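Local coordinates for uncharacterized protein (Parabacteroides distasonis ATCC 8503, PDB 4R03), which is of unknown function but belongs to the DUF3836 family and folds as a single-layer antiparallel beta-sheet of the kind evolved from beta-hairpin repeats, at residues L27-V32 against W52-D57; I65-D70 against G74-N79. One frame throughout, in Å; residues are numbered along the deposited sequence.

Interaction 1 (L27-V32 against W52-D57); sequences LLNKQV and WDRTND. With CIT (citric acid), chain C; PO4 (phosphate ion), chain D.
K30 lies over one face of the W52 indole, and this is the main direct contact between 27-32 and 52-57. CD makes a CH-pi contact almost on the normal of the six-membered ring, 3.5 Å from its centroid, while NZ, 4.0 Å from the same centroid and nearer the rim at CH2, adds a cation-pi interaction. The lysine chain runs extended beyond CG, which carries its methylenes across the ring and takes the ammonium to the rim of the face, where NZ also donates to phosphate O2 at 2.8 Å. W59 NE1 binds the same phosphate, and the W59 ring meets W52 edge-to-face. On the opposite face of W52, D57 C lies offset toward the rim.

Polar links between the segments are mediated. Water 1 donates to Q31 O and accepts from W52 N, joining the strands where no direct backbone hydrogen bond forms. Further along, citrate bridges the segments: K30 N donates to its O1 (2.9 Å, 175°), and W52 NE1, with the indole CG anti to the backbone N (chi1 -178°), points its N-H at the hydroxyl O7 (2.9 Å). R54 reaches the O5/O6 carboxylate with two donors, NH2 to O5 at 2.8 Å and NE to O6 at 3.2 Å. N29 OD1 sits over one face of that guanidinium, near NH2, at an angle too poor for a hydrogen bond. D57 OD2 lies 2.4 Å from citrate O4, where an acid group probably holds a proton.

Within 52-57, D53 OD1 accepts from N56 N, an Asx motif that shapes the turn after the strand. Lysine, arginine and indole N-H probably favour anions at this splayed strand end; citrate and phosphate probably come from the crystallisation liquor, so a natural ligand remains unproven.

Interaction 2 (I65-D70 against G74-N79); sequences ITYQYD and GEIKTN
The Y67 ring carries I65 CG2 over one face, offset toward the rim, and I76 CG2 at its edge, 4.0 Å from CD2. T78 CG2 comes closer, 3.5 Å from Y67 CD2, but obliquely. Its methyl is anti to the carbonyl carbon (OG1 at chi1 75°), which sets it alongside the tyrosine, the two side chains pointing the same way. I76 also lies beside Y69, CG1 meeting CE1 at 3.7 Å obliquely to the ring. Y69 OH is hydrogen-bonded to V44 O on the neighbouring strand 44-53, while Y67 also packs on I107.

Y67, Y69, I76 and T78 share one face of an antiparallel beta hairpin, strands 58-69 and 75-84, within the single sheet. T66 with N79 and Q68 with K77 are hydrogen-bonded pairs, each with two N-H to O=C bonds; Y67 with T78 between them is non-hydrogen-bonded, its CA atoms 4.7 Å apart.

On the face bearing T66 and N79, water 2 links T66 OG1 with N79 OD1, both at 2.7 Å, and N79 ND2 is hydrogen-bonded to N96 OD1. Toward the turn the strands separate: water 5 accepts from D70 N and donates to E75 O, and water 6 joins D70 O to G74 N.

Both contacts join sequence-adjacent strands of the same sheet, on opposite sides of the chain's centre, with their centres about 30 Å apart and their nearest atoms about 10 Å. Interaction 1 joins strand 27-38 to the end of strand 44-53 and the loop after it, at the hairpin's open end; interaction 2 pairs 58-69 and 75-84 beside their connecting turn. Strands 44-53 and 58-69 are neighbours, so the two hairpins abut. The first is a surface contact with no buried residue, relying on lysine, indole and bound citrate and phosphate; the second is partly buried, zipped by direct backbone bonds, with mostly aromatic and aliphatic side chains, plus T78, on one face and T66, Q68, K77 and N79 on the other.

Interaction 1 (L27-V32 against W52-D57)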
loop_
_atom_site.group_PDB
_atom_site.type_symbol
_atom_site.label_atom_id
_atom_site.label_comp_id
_atom_site.label_asym_id
_atom_site.label_seq_id
_atom_site.Cartn_x
_atom_site.Cartn_y
_atom_site.Cartn_z
ATOM N N LEU A 27 -13.281 -17.979 10.072
ATOM C CA LEU A 27 -12.352 -17.130 10.840
ATOM C C LEU A 27 -12.248 -15.745 10.190
ATOM O O LEU A 27 -12.493 -15.593 8.959
ATOM C CB LEU A 27 -10.977 -17.745 10.846
ATOM C CG LEU A 27 -10.919 -19.228 11.288
ATOM C CD1 LEU A 27 -9.527 -19.761 10.999
ATOM C CD2 LEU A 27 -11.224 -19.278 12.764
ATOM N N LEU A 28 -11.854 -14.764 10.978
ATOM C CA LEU A 28 -11.698 -13.355 10.520
ATOM C C LEU A 28 -10.380 -12.842 11.042
ATOM O O LEU A 28 -10.162 -12.860 12.276
ATOM C CB LEU A 28 -12.838 -12.466 11.029
ATOM C CG LEU A 28 -12.724 -10.977 10.745
ATOM C CD1 LEU A 28 -12.993 -10.743 9.312
ATOM C CD2 LEU A 28 -13.773 -10.187 11.542
ATOM N N ASN A 29 -9.480 -12.466 10.130
ATOM C CA ASN A 29 -8.144 -12.004 10.543
ATOM C C ASN A 29 -7.701 -10.837 9.719
ATOM O O ASN A 29 -7.834 -10.820 8.499
ATOM C CB ASN A 29 -7.123 -13.111 10.431
ATOM C CG ASN A 29 -7.317 -14.202 11.451
ATOM O OD1 ASN A 29 -6.844 -14.128 12.638
ATOM N ND2 ASN A 29 -7.976 -15.226 11.030
ATOM N N LYS A 30 -7.085 -9.876 10.376
ATOM C CA LYS A 30 -6.439 -8.798 9.674
ATOM C C LYS A 30 -5.351 -9.303 8.799
ATOM O O LYS A 30 -4.468 -10.122 9.213
ATOM C CB LYS A 30 -5.858 -7.761 10.664
ATOM C CG LYS A 30 -6.946 -6.947 11.334
ATOM C CD LYS A 30 -6.437 -6.097 12.532
ATOM C CE LYS A 30 -7.534 -5.210 12.971
ATOM N NZ LYS A 30 -7.050 -4.347 14.135
ATOM N N GLN A 31 -5.334 -8.867 7.549
ATOM C CA GLN A 31 -4.310 -9.297 6.609
ATOM C C GLN A 31 -3.301 -8.212 6.301
ATOM O O GLN A 31 -2.088 -8.441 6.388
ATOM C CB GLN A 31 -4.917 -9.782 5.280
ATOM C CG GLN A 31 -3.942 -10.386 4.338
ATOM C CD GLN A 31 -4.608 -10.798 3.097
ATOM O OE1 GLN A 31 -5.213 -9.974 2.430
ATOM N NE2 GLN A 31 -4.477 -12.047 2.718
ATOM N N VAL A 32 -3.752 -7.042 5.855
ATOM C CA VAL A 32 -2.842 -5.988 5.455
ATOM C C VAL A 32 -3.528 -4.648 5.639
ATOM O O VAL A 32 -4.755 -4.573 5.503
ATOM C CB VAL A 32 -2.309 -6.196 3.987
ATOM C CG1 VAL A 32 -3.429 -6.273 2.970
ATOM C CG2 VAL A 32 -1.316 -5.168 3.596
ATOM N N TRP A 52 -0.022 -7.469 9.967
ATOM C CA TRP A 52 -0.612 -7.567 11.311
ATOM C C TRP A 52 0.215 -8.592 12.068
ATOM O O TRP A 52 0.215 -9.795 11.774
ATOM C CB TRP A 52 -2.066 -7.935 11.286
ATOM C CG TRP A 52 -2.697 -7.989 12.605
ATOM C CD1 TRP A 52 -3.090 -9.114 13.243
ATOM C CD2 TRP A 52 -3.029 -6.892 13.457
ATOM N NE1 TRP A 52 -3.649 -8.793 14.442
ATOM C CE2 TRP A 52 -3.646 -7.434 14.603
ATOM C CE3 TRP A 52 -2.869 -5.505 13.384
ATOM C CZ2 TRP A 52 -4.093 -6.624 15.630
ATOM C CZ3 TRP A 52 -3.321 -4.731 14.370
ATOM C CH2 TRP A 52 -3.886 -5.290 15.525
ATOM N N ASP A 53 0.907 -8.113 13.093
ATOM C CA ASP A 53 1.669 -9.020 13.966
ATOM C C ASP A 53 0.772 -9.567 15.079
ATOM O O ASP A 53 0.290 -8.849 15.936
ATOM C CB ASP A 53 2.887 -8.286 14.495
ATOM C CG ASP A 53 3.767 -9.170 15.352
ATOM O OD1 ASP A 53 3.243 -9.624 16.384
ATOM O OD2 ASP A 53 4.929 -9.414 14.953
ATOM N N ARG A 54 0.498 -10.866 15.005
ATOM C CA ARG A 54 -0.458 -11.494 15.924
ATOM C C ARG A 54 0.190 -11.789 17.280
ATOM O O ARG A 54 -0.553 -11.946 18.250
ATOM C CB ARG A 54 -0.988 -12.829 15.364
ATOM C CG ARG A 54 -1.671 -12.655 13.984
ATOM C CD ARG A 54 -2.199 -13.976 13.441
ATOM N NE ARG A 54 -3.353 -14.399 14.227
ATOM C CZ ARG A 54 -3.879 -15.640 14.216
ATOM N NH1 ARG A 54 -3.319 -16.585 13.504
ATOM N NH2 ARG A 54 -4.938 -15.921 14.962
ATOM N N THR A 55 1.500 -11.837 17.327
ATOM C CA THR A 55 2.222 -12.012 18.631
ATOM C C THR A 55 2.009 -10.821 19.543
ATOM O O THR A 55 1.716 -10.969 20.756
ATOM C CB THR A 55 3.652 -12.207 18.389
ATOM O OG1 THR A 55 3.807 -13.384 17.598
ATOM C CG2 THR A 55 4.418 -12.439 19.671
ATOM N N ASN A 56 2.026 -9.631 18.972
ATOM C CA ASN A 56 1.809 -8.430 19.755
ATOM C C ASN A 56 0.505 -7.641 19.499
ATOM O O ASN A 56 0.279 -6.649 20.187
ATOM C CB ASN A 56 2.972 -7.497 19.432
ATOM C CG ASN A 56 4.287 -8.136 19.734
ATOM O OD1 ASN A 56 4.417 -8.802 20.754
ATOM N ND2 ASN A 56 5.246 -7.895 18.920
ATOM N N ASP A 57 -0.307 -8.051 18.467
ATOM C CA ASP A 57 -1.538 -7.324 17.924
ATOM C C ASP A 57 -1.240 -5.856 17.568
ATOM O O ASP A 57 -1.706 -4.891 18.199
ATOM C CB ASP A 57 -2.767 -7.398 18.848
ATOM C CG ASP A 57 -3.492 -8.702 18.741
ATOM O OD1 ASP A 57 -2.958 -9.640 18.130
ATOM O OD2 ASP A 57 -4.572 -8.751 19.385
HETATM C C1 CIT C . -6.453 -11.009 13.917
HETATM O O1 CIT C . -6.974 -10.079 13.221
HETATM O O2 CIT C . -5.479 -11.777 13.532
HETATM C C2 CIT C . -7.184 -11.176 15.252
HETATM C C3 CIT C . -6.267 -11.242 16.488
HETATM O O7 CIT C . -5.320 -10.151 16.439
HETATM C C4 CIT C . -7.116 -11.151 17.783
HETATM C C5 CIT C . -6.371 -11.681 18.989
HETATM O O3 CIT C . -6.559 -12.863 19.386
HETATM O O4 CIT C . -5.539 -10.971 19.599
HETATM C C6 CIT C . -5.396 -12.498 16.458
HETATM O O5 CIT C . -5.945 -13.596 16.231
HETATM O O6 CIT C . -4.159 -12.410 16.618
HETATM P P PO4 D . -7.439 -1.147 12.281
HETATM O O1 PO4 D . -6.681 -0.251 11.323
HETATM O O2 PO4 D . -6.421 -1.890 13.059
HETATM O O3 PO4 D . -8.396 -2.144 11.597
HETATM O O4 PO4 D . -8.295 -0.275 13.169
HETATM O O HOH W 1 -0.633 -9.776 8.207
#

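Interaction 2 (I65-D70 against G74-N79)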
loop_
_atom_site.group_PDB
_atom_site.type_symbol
_atom_site.label_atom_id
_atom_site.label_comp_id
_atom_site.label_asym_id
_atom_site.label_seq_id
_atom_site.Cartn_x
_atom_site.Cartn_y
_atom_site.Cartn_z
ATOM N N ILE A 65 6.018 1.935 -1.315
ATOM C CA ILE A 65 6.238 2.246 -2.731
ATOM C C ILE A 65 6.071 3.750 -2.903
ATOM O O ILE A 65 5.164 4.369 -2.319
ATOM C CB ILE A 65 5.216 1.505 -3.583
ATOM C CG1 ILE A 65 5.223 0.001 -3.324
ATOM C CG2 ILE A 65 5.383 1.861 -5.105
ATOM C CD1 ILE A 65 4.238 -0.783 -4.080
ATOM N N THR A 66 6.968 4.369 -3.691
ATOM C CA THR A 66 6.806 5.756 -4.098
ATOM C C THR A 66 6.598 5.836 -5.619
ATOM O O THR A 66 6.994 4.941 -6.353
ATOM C CB THR A 66 7.964 6.667 -3.675
ATOM O OG1 THR A 66 9.173 6.144 -4.214
ATOM C CG2 THR A 66 8.079 6.759 -2.174
ATOM N N TYR A 67 5.856 6.845 -6.014
ATOM C CA TYR A 67 5.317 6.963 -7.418
ATOM C C TYR A 67 5.725 8.300 -8.003
ATOM O O TYR A 67 5.571 9.327 -7.391
ATOM C CB TYR A 67 3.798 6.860 -7.469
ATOM C CG TYR A 67 3.276 5.614 -6.828
ATOM C CD1 TYR A 67 3.044 5.573 -5.436
ATOM C CD2 TYR A 67 2.977 4.490 -7.567
ATOM C CE1 TYR A 67 2.590 4.384 -4.844
ATOM C CE2 TYR A 67 2.530 3.288 -6.976
ATOM C CZ TYR A 67 2.343 3.257 -5.604
ATOM O OH TYR A 67 1.864 2.118 -5.056
ATOM N N GLN A 68 6.272 8.229 -9.231
ATOM C CA GLN A 68 6.607 9.417 -10.037
ATOM C C GLN A 68 5.893 9.378 -11.403
ATOM O O GLN A 68 5.731 8.331 -12.008
ATOM C CB GLN A 68 8.095 9.436 -10.247
ATOM C CG GLN A 68 8.877 9.647 -9.017
ATOM C CD GLN A 68 10.341 9.745 -9.375
ATOM O OE1 GLN A 68 10.943 8.776 -9.866
ATOM N NE2 GLN A 68 10.910 10.931 -9.186
ATOM N N TYR A 69 5.399 10.554 -11.803
ATOM C CA TYR A 69 4.502 10.740 -12.935
ATOM C C TYR A 69 5.188 11.598 -14.017
ATOM O O TYR A 69 5.915 12.528 -13.696
ATOM C CB TYR A 69 3.217 11.446 -12.491
ATOM C CG TYR A 69 2.488 10.588 -11.466
ATOM C CD1 TYR A 69 1.591 9.618 -11.866
ATOM C CD2 TYR A 69 2.761 10.761 -10.107
ATOM C CE1 TYR A 69 0.957 8.799 -10.931
ATOM C CE2 TYR A 69 2.092 9.969 -9.168
ATOM C CZ TYR A 69 1.246 8.985 -9.592
ATOM O OH TYR A 69 0.568 8.139 -8.672
ATOM N N ASP A 70 4.868 11.292 -15.245
ATOM C CA ASP A 70 5.488 11.951 -16.423
ATOM C C ASP A 70 4.347 12.378 -17.354
ATOM O O ASP A 70 3.426 11.598 -17.598
ATOM C CB ASP A 70 6.421 10.920 -17.064
ATOM C CG ASP A 70 7.191 11.439 -18.256
ATOM O OD1 ASP A 70 6.981 12.591 -18.691
ATOM O OD2 ASP A 70 8.017 10.640 -18.769
ATOM N N GLY A 74 2.714 8.095 -20.463
ATOM C CA GLY A 74 1.657 7.093 -20.194
ATOM C C GLY A 74 2.057 6.049 -19.150
ATOM O O GLY A 74 1.464 4.969 -19.098
ATOM N N GLU A 75 3.085 6.363 -18.365
ATOM C CA GLU A 75 3.708 5.380 -17.458
ATOM C C GLU A 75 3.935 6.020 -16.076
ATOM O O GLU A 75 4.187 7.211 -15.944
ATOM C CB GLU A 75 5.021 4.859 -18.022
ATOM C CG GLU A 75 4.816 3.925 -19.243
ATOM C CD GLU A 75 6.132 3.449 -19.869
ATOM O OE1 GLU A 75 7.178 4.104 -19.650
ATOM O OE2 GLU A 75 6.104 2.416 -20.578
ATOM N N ILE A 76 3.737 5.207 -15.063
ATOM C CA ILE A 76 4.056 5.602 -13.705
ATOM C C ILE A 76 5.327 4.836 -13.255
ATOM O O ILE A 76 5.367 3.626 -13.354
ATOM C CB ILE A 76 2.851 5.272 -12.769
ATOM C CG1 ILE A 76 1.551 5.937 -13.258
ATOM C CG2 ILE A 76 3.139 5.744 -11.377
ATOM C CD1 ILE A 76 0.282 5.314 -12.659
ATOM N N LYS A 77 6.309 5.562 -12.773
ATOM C CA LYS A 77 7.566 4.984 -12.286
ATOM C C LYS A 77 7.444 4.728 -10.778
ATOM O O LYS A 77 7.132 5.656 -10.029
ATOM C CB LYS A 77 8.728 5.921 -12.560
ATOM C CG LYS A 77 9.125 5.922 -14.035
ATOM C CD LYS A 77 10.276 6.889 -14.311
ATOM C CE LYS A 77 10.738 6.786 -15.780
ATOM N NZ LYS A 77 12.009 7.527 -16.062
ATOM N N THR A 78 7.624 3.490 -10.392
ATOM C CA THR A 78 7.466 3.083 -8.978
ATOM C C THR A 78 8.766 2.558 -8.403
ATOM O O THR A 78 9.543 1.881 -9.081
ATOM C CB THR A 78 6.349 2.046 -8.763
ATOM O OG1 THR A 78 6.763 0.749 -9.222
ATOM C CG2 THR A 78 5.062 2.515 -9.480
ATOM N N ASN A 79 9.011 2.928 -7.138
ATOM C CA ASN A 79 10.205 2.503 -6.400
ATOM C C ASN A 79 9.724 1.842 -5.102
ATOM O O ASN A 79 8.992 2.483 -4.315
ATOM C CB ASN A 79 11.056 3.678 -6.064
ATOM C CG ASN A 79 12.365 3.276 -5.358
ATOM O OD1 ASN A 79 12.516 3.431 -4.148
ATOM N ND2 ASN A 79 13.307 2.780 -6.135
HETATM O O HOH W 2 10.835 4.834 -2.542
HETATM O O HOH W 3 9.737 6.111 -8.834
HETATM O O HOH W 4 7.010 8.691 -14.643
HETATM O O HOH W 5 2.866 9.402 -15.558
HETATM O O HOH W 6 1.922 10.267 -19.082
#